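Local coordinates for protein tubulin binding cofactor C (PDB 5AJ8) that probably acts as a chaperone in tubulin folding, as a TBCC-family cofactor, this chain being its C-terminal domain, at residues Ile126-Thr129 / Ala130-Glu133; Ser105-Glu108 / Asp109-Tyr113. The protein carries 1 engineered substitution. All coordinates share one frame; numbering follows the deposited sequence.

In the fold
The chain winds through most of a right-handed parallel beta-helix, the fold of the C-terminal domain of TBCC proteins, up to strand 91-95. Contact 2 is met first, on the surface, before helix 116-122. It folds residues 105-113 back on themselves round a tight turn at 107-110. It brings the loop against that helix and a loop holding His25. Contact 1, residues 126-133, starts helix 129-132 and sets it beside strand 73-79 and helix 116-122. Strands 140-141 and 153-155 come later and extend the two beta-helix sheets. The contacts lie in series and do not touch. Their centres are 21 Å apart, with helix 116-122 between them in sequence and touched by side chains of both.

Contact 1. Residues Ile126-Thr129 / Ala130-Glu133; sequences IEDT and ARTE
Asp128 swings its CG anti to the backbone N (chi1 -168°), which turns the carboxylate toward Arg131. The chi3 bend of Arg131 (67°) folds its guanidinium back to the same group. This is an N-cap at the start of helix 129-132. Asp128 OD1 accepts from Arg131 N at 3.2 Å. The N-H meets OD1 from above the carboxylate plane, well out of it. Asp128 OD2 makes a salt bridge to Arg131 NH1 at 3.3 Å. The two flat groups stand 75° apart, and Asp128 CB lies over one guanidinium face. One side chain therefore covers a helix-end N-H and also pairs with a charge. The first turn is closed by backbone bonds from Thr132 N to Asp128 O and from Glu133 N to Thr129 O, the latter at 3.1 Å. Asp128 O also takes the hydroxyl of Thr132, from the face opposite Thr132 N. Thr132 OG1 is further bonded to Trp78 NE1 of strand 73-79, and Glu133 OE2 forms a salt bridge with Arg97. Buried Ile126, just before the helix, brings its CG2 branch to 3.5 Å from Thr132 OG1, while Thr132 OG1 lies 2.8 Å from Asp128 O.

Contact 2. Residues Ser105-Glu108 / Asp109-Tyr113; sequences SCTE and DGKTY
Thr107 and Lys111 face each other across a type I beta turn that runs from Thr107 to Gly110, consistent with a type I turn plus G1 bulge. The turn sits on the surface of the TBCC C-terminal domain, in the loop between strand 91-95 and helix 116-122. Backbone hydrogen bonds set its shape. Gly110 N donates to Thr107 O at 3.1 Å and closes the turn. It arrives far above the carbonyl plane. Thr107 N donates to Lys111 O at 2.9 Å, in the carbonyl plane and nearly straight (161°). Lys111 O also takes a CA-H...O contact from Cys106 CA. Gly110 holds the bulge position with a positive phi of 88°, where a CB would press against the preceding carbonyl O.

A side-chain hydroxyl adds a second set of bonds. Thr107 OG1 sits between its backbone N and carbonyl carbon (chi1 65°), and this points it into the turn. It accepts from Lys111 N at 3.1 Å and, weakly, from Asp109 N. One oxygen thus meets an N-H of the turn, weakly, and one on the far limb. Glu108 N, by contrast, is bonded to His25 NE2 outside the turn.

Water 1 links the limbs where they spread apart. It donates to Ser105 O and accepts from Tyr113 N at 3.0 Å.

Van der Waals contacts are few. The CG2 methyl of Thr112 rests against Cys106 CB. Thr107 CG2 lies at the edge of the Tyr113 ring, near its plane. That ring also packs edge-to-face with Trp119 of helix 116-122, which joins the turn to the helix. On the limb facing Thr107, Lys111 CB approaches Thr107 OG1 to 3.4 Å.

Contact 1. Residues Ile126-Thr129 / Ala130-Glu133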
ATOM      1  N   ILE A 126      -5.823   0.667 -13.258  1.00 18.71           N
ATOM      2  CA  ILE A 126      -4.522   0.420 -13.859  1.00 20.31           C
ATOM      3  C   ILE A 126      -4.835  -0.530 -14.998  1.00 22.51           C
ATOM      4  O   ILE A 126      -5.268  -1.647 -14.766  1.00 21.93           O
ATOM      5  CB  ILE A 126      -3.514  -0.209 -12.877  1.00 20.63           C
ATOM      6  CG1 ILE A 126      -3.329   0.724 -11.677  1.00 20.29           C
ATOM      7  CG2 ILE A 126      -2.193  -0.536 -13.579  1.00 20.22           C
ATOM      8  CD1 ILE A 126      -2.295   0.272 -10.682  1.00 23.32           C
ATOM      9  N   GLU A 127      -4.645  -0.059 -16.226  1.00 24.57           N
ATOM     10  CA  GLU A 127      -4.984  -0.850 -17.404  1.00 30.01           C
ATOM     11  C   GLU A 127      -3.957  -1.961 -17.626  1.00 25.56           C
ATOM     12  O   GLU A 127      -4.338  -3.104 -17.871  1.00 25.17           O
ATOM     13  CB  GLU A 127      -5.126   0.043 -18.649  1.00 37.15           C
ATOM     14  CG  GLU A 127      -5.336  -0.749 -19.937  1.00 54.46           C
ATOM     15  CD  GLU A 127      -5.833   0.085 -21.123  1.00 60.76           C
ATOM     16  OE1 GLU A 127      -5.334   1.210 -21.345  1.00 58.74           O
ATOM     17  OE2 GLU A 127      -6.712  -0.410 -21.857  1.00 73.20           O
ATOM     18  N   ASP A 128      -2.667  -1.643 -17.515  1.00 20.74           N
ATOM     19  CA  ASP A 128      -1.630  -2.633 -17.814  1.00 20.01           C
ATOM     20  C   ASP A 128      -1.190  -3.385 -16.548  1.00 18.77           C
ATOM     21  O   ASP A 128      -0.132  -3.108 -15.987  1.00 16.21           O
ATOM     22  CB  ASP A 128      -0.418  -1.982 -18.496  1.00 20.47           C
ATOM     23  CG  ASP A 128       0.537  -3.019 -19.089  1.00 24.30           C
ATOM     24  OD1 ASP A 128       0.371  -4.253 -18.828  1.00 23.76           O
ATOM     25  OD2 ASP A 128       1.448  -2.600 -19.844  1.00 29.06           O
ATOM     26  N   THR A 129      -2.018  -4.339 -16.126  1.00 18.75           N
ATOM     27  CA  THR A 129      -1.789  -5.106 -14.916  1.00 18.58           C
ATOM     28  C   THR A 129      -0.547  -6.028 -15.015  1.00 19.63           C
ATOM     29  O   THR A 129       0.190  -6.168 -14.029  1.00 18.28           O
ATOM     30  CB  THR A 129      -3.048  -5.896 -14.509  1.00 17.80           C
ATOM     31  OG1 THR A 129      -3.490  -6.682 -15.608  1.00 19.30           O
ATOM     32  CG2 THR A 129      -4.194  -4.950 -14.090  1.00 17.15           C
ATOM     33  N   ALA A 130      -0.316  -6.633 -16.181  1.00 21.32           N
ATOM     34  CA  ALA A 130       0.856  -7.521 -16.402  1.00 24.99           C
ATOM     35  C   ALA A 130       2.199  -6.818 -16.166  1.00 25.72           C
ATOM     36  O   ALA A 130       3.074  -7.343 -15.471  1.00 26.93           O
ATOM     37  CB  ALA A 130       0.836  -8.092 -17.811  1.00 26.43           C
ATOM     38  N   ARG A 131       2.333  -5.630 -16.740  1.00 26.01           N
ATOM     39  CA  ARG A 131       3.550  -4.820 -16.672  1.00 28.14           C
ATOM     40  C   ARG A 131       3.802  -4.187 -15.307  1.00 24.09           C
ATOM     41  O   ARG A 131       4.945  -3.920 -14.967  1.00 25.02           O
ATOM     42  CB  ARG A 131       3.427  -3.694 -17.707  1.00 32.82           C
ATOM     43  CG  ARG A 131       4.706  -2.947 -18.075  1.00 40.34           C
ATOM     44  CD  ARG A 131       4.414  -1.532 -18.531  1.00 48.08           C
ATOM     45  NE  ARG A 131       3.884  -0.647 -17.471  1.00 56.39           N
ATOM     46  CZ  ARG A 131       2.891   0.247 -17.617  1.00 60.41           C
ATOM     47  NH1 ARG A 131       2.276   0.410 -18.791  1.00 67.60           N
ATOM     48  NH2 ARG A 131       2.505   0.997 -16.579  1.00 56.46           N
ATOM     49  N   THR A 132       2.736  -3.876 -14.568  1.00 18.58           N
ATOM     50  CA  THR A 132       2.840  -3.190 -13.280  1.00 16.62           C
ATOM     51  C   THR A 132       2.926  -4.063 -12.023  1.00 14.54           C
ATOM     52  O   THR A 132       3.399  -3.582 -10.990  1.00 12.86           O
ATOM     53  CB  THR A 132       1.695  -2.171 -13.118  1.00 15.58           C
ATOM     54  OG1 THR A 132       0.424  -2.829 -13.273  1.00 14.51           O
ATOM     55  CG2 THR A 132       1.851  -1.032 -14.165  1.00 16.03           C
ATOM     56  N   GLU A 133       2.464  -5.311 -12.082  1.00 14.06           N
ATOM     57  CA  GLU A 133       2.368  -6.112 -10.843  1.00 14.33           C
ATOM     58  C   GLU A 133       3.688  -6.165 -10.076  1.00 13.91           C
ATOM     59  O   GLU A 133       3.695  -6.117  -8.847  1.00 12.36           O
ATOM     60  CB  GLU A 133       1.839  -7.541 -11.081  1.00 15.10           C
ATOM     61  CG  GLU A 133       1.615  -8.296  -9.757  1.00 16.12           C
ATOM     62  CD  GLU A 133       0.854  -9.609  -9.893  1.00 17.23           C
ATOM     63  OE1 GLU A 133       0.739 -10.105 -11.025  1.00 19.25           O
ATOM     64  OE2 GLU A 133       0.372 -10.142  -8.861  1.00 17.37           O
TER

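Contact 2. Residues Ser105-Glu108 / Asp109-Tyr113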
ATOM      1  N   SER A 105     -13.811  -9.616  -0.158  1.00 18.03           N
ATOM      2  CA  SER A 105     -14.294  -8.290   0.174  1.00 18.01           C
ATOM      3  C   SER A 105     -15.081  -7.755  -1.003  1.00 18.45           C
ATOM      4  O   SER A 105     -15.093  -8.349  -2.076  1.00 18.77           O
ATOM      5  CB  SER A 105     -13.114  -7.358   0.485  1.00 17.15           C
ATOM      6  OG  SER A 105     -12.281  -7.894   1.510  1.00 16.33           O
ATOM      7  N   CYS A 106     -15.728  -6.613  -0.807  1.00 19.96           N
ATOM      8  CA  CYS A 106     -16.467  -5.968  -1.885  1.00 19.67           C
ATOM      9  C   CYS A 106     -16.261  -4.464  -1.922  1.00 18.70           C
ATOM     10  O   CYS A 106     -15.813  -3.876  -0.955  1.00 16.44           O
ATOM     11  CB  CYS A 106     -17.946  -6.299  -1.763  1.00 21.22           C
ATOM     12  SG  CYS A 106     -18.788  -5.582  -0.341  1.00 24.35           S
ATOM     13  N   THR A 107     -16.593  -3.843  -3.063  1.00 19.75           N
ATOM     14  CA  THR A 107     -16.533  -2.398  -3.182  1.00 20.70           C
ATOM     15  C   THR A 107     -17.685  -1.807  -2.383  1.00 23.58           C
ATOM     16  O   THR A 107     -18.483  -2.531  -1.791  1.00 23.08           O
ATOM     17  CB  THR A 107     -16.610  -1.903  -4.643  1.00 21.16           C
ATOM     18  OG1 THR A 107     -17.881  -2.232  -5.199  1.00 21.95           O
ATOM     19  CG2 THR A 107     -15.509  -2.511  -5.492  1.00 21.07           C
ATOM     20  N   GLU A 108     -17.781  -0.491  -2.388  1.00 28.00           N
ATOM     21  CA  GLU A 108     -18.871   0.202  -1.734  1.00 35.30           C
ATOM     22  C   GLU A 108     -20.224  -0.220  -2.337  1.00 34.39           C
ATOM     23  O   GLU A 108     -21.190  -0.372  -1.611  1.00 34.32           O
ATOM     24  CB  GLU A 108     -18.677   1.716  -1.854  1.00 41.59           C
ATOM     25  CG  GLU A 108     -19.299   2.501  -0.708  1.00 56.62           C
ATOM     26  CD  GLU A 108     -19.374   3.997  -0.990  1.00 65.69           C
ATOM     27  OE1 GLU A 108     -18.385   4.570  -1.516  1.00 54.19           O
ATOM     28  OE2 GLU A 108     -20.430   4.595  -0.680  1.00 74.21           O
ATOM     29  N   ASP A 109     -20.269  -0.425  -3.657  1.00 35.34           N
ATOM     30  CA  ASP A 109     -21.492  -0.868  -4.367  1.00 37.69           C
ATOM     31  C   ASP A 109     -21.773  -2.362  -4.343  1.00 33.11           C
ATOM     32  O   ASP A 109     -22.692  -2.825  -5.009  1.00 33.76           O
ATOM     33  CB  ASP A 109     -21.427  -0.438  -5.830  1.00 40.25           C
ATOM     34  CG  ASP A 109     -21.585   1.043  -5.995  1.00 45.30           C
ATOM     35  OD1 ASP A 109     -21.998   1.704  -5.010  1.00 45.22           O
ATOM     36  OD2 ASP A 109     -21.287   1.540  -7.105  1.00 53.64           O
ATOM     37  N   GLY A 110     -20.966  -3.117  -3.617  1.00 28.32           N
ATOM     38  CA  GLY A 110     -21.164  -4.546  -3.510  1.00 29.25           C
ATOM     39  C   GLY A 110     -20.494  -5.378  -4.585  1.00 26.75           C
ATOM     40  O   GLY A 110     -20.691  -6.582  -4.611  1.00 26.82           O
ATOM     41  N   LYS A 111     -19.710  -4.760  -5.469  1.00 25.61           N
ATOM     42  CA  LYS A 111     -19.008  -5.518  -6.507  1.00 26.16           C
ATOM     43  C   LYS A 111     -17.855  -6.311  -5.912  1.00 24.74           C
ATOM     44  O   LYS A 111     -17.189  -5.865  -4.986  1.00 21.54           O
ATOM     45  CB  LYS A 111     -18.478  -4.606  -7.618  1.00 29.37           C
ATOM     46  CG  LYS A 111     -19.544  -3.846  -8.398  1.00 33.63           C
ATOM     47  CD  LYS A 111     -20.556  -4.787  -9.029  1.00 41.30           C
ATOM     48  CE  LYS A 111     -21.557  -4.044  -9.908  1.00 49.38           C
ATOM     49  NZ  LYS A 111     -22.861  -4.764 -10.003  1.00 50.37           N
ATOM     50  N   THR A 112     -17.637  -7.496  -6.463  1.00 23.26           N
ATOM     51  CA  THR A 112     -16.580  -8.384  -6.019  1.00 23.22           C
ATOM     52  C   THR A 112     -15.842  -8.836  -7.272  1.00 23.59           C
ATOM     53  O   THR A 112     -16.446  -8.882  -8.343  1.00 24.87           O
ATOM     54  CB  THR A 112     -17.147  -9.614  -5.270  1.00 24.03           C
ATOM     55  OG1 THR A 112     -17.947 -10.399  -6.157  1.00 23.09           O
ATOM     56  CG2 THR A 112     -17.997  -9.194  -4.069  1.00 23.54           C
ATOM     57  N   TYR A 113     -14.552  -9.144  -7.144  1.00 21.54           N
ATOM     58  CA  TYR A 113     -13.761  -9.658  -8.258  1.00 22.29           C
ATOM     59  C   TYR A 113     -12.940 -10.853  -7.766  1.00 22.78           C
ATOM     60  O   TYR A 113     -12.608 -10.954  -6.578  1.00 23.25           O
ATOM     61  CB  TYR A 113     -12.883  -8.553  -8.870  1.00 21.22           C
ATOM     62  CG  TYR A 113     -13.661  -7.325  -9.319  1.00 20.81           C
ATOM     63  CD1 TYR A 113     -14.320  -7.288 -10.535  1.00 23.84           C
ATOM     64  CD2 TYR A 113     -13.748  -6.224  -8.509  1.00 20.90           C
ATOM     65  CE1 TYR A 113     -15.055  -6.174 -10.925  1.00 24.99           C
ATOM     66  CE2 TYR A 113     -14.470  -5.120  -8.868  1.00 20.88           C
ATOM     67  CZ  TYR A 113     -15.116  -5.086 -10.074  1.00 24.78           C
ATOM     68  OH  TYR A 113     -15.838  -3.964 -10.403  1.00 27.41           O
TER
HETATM   69  O   HOH W   1     -14.000  -9.652  -4.221  1.00 16.37           O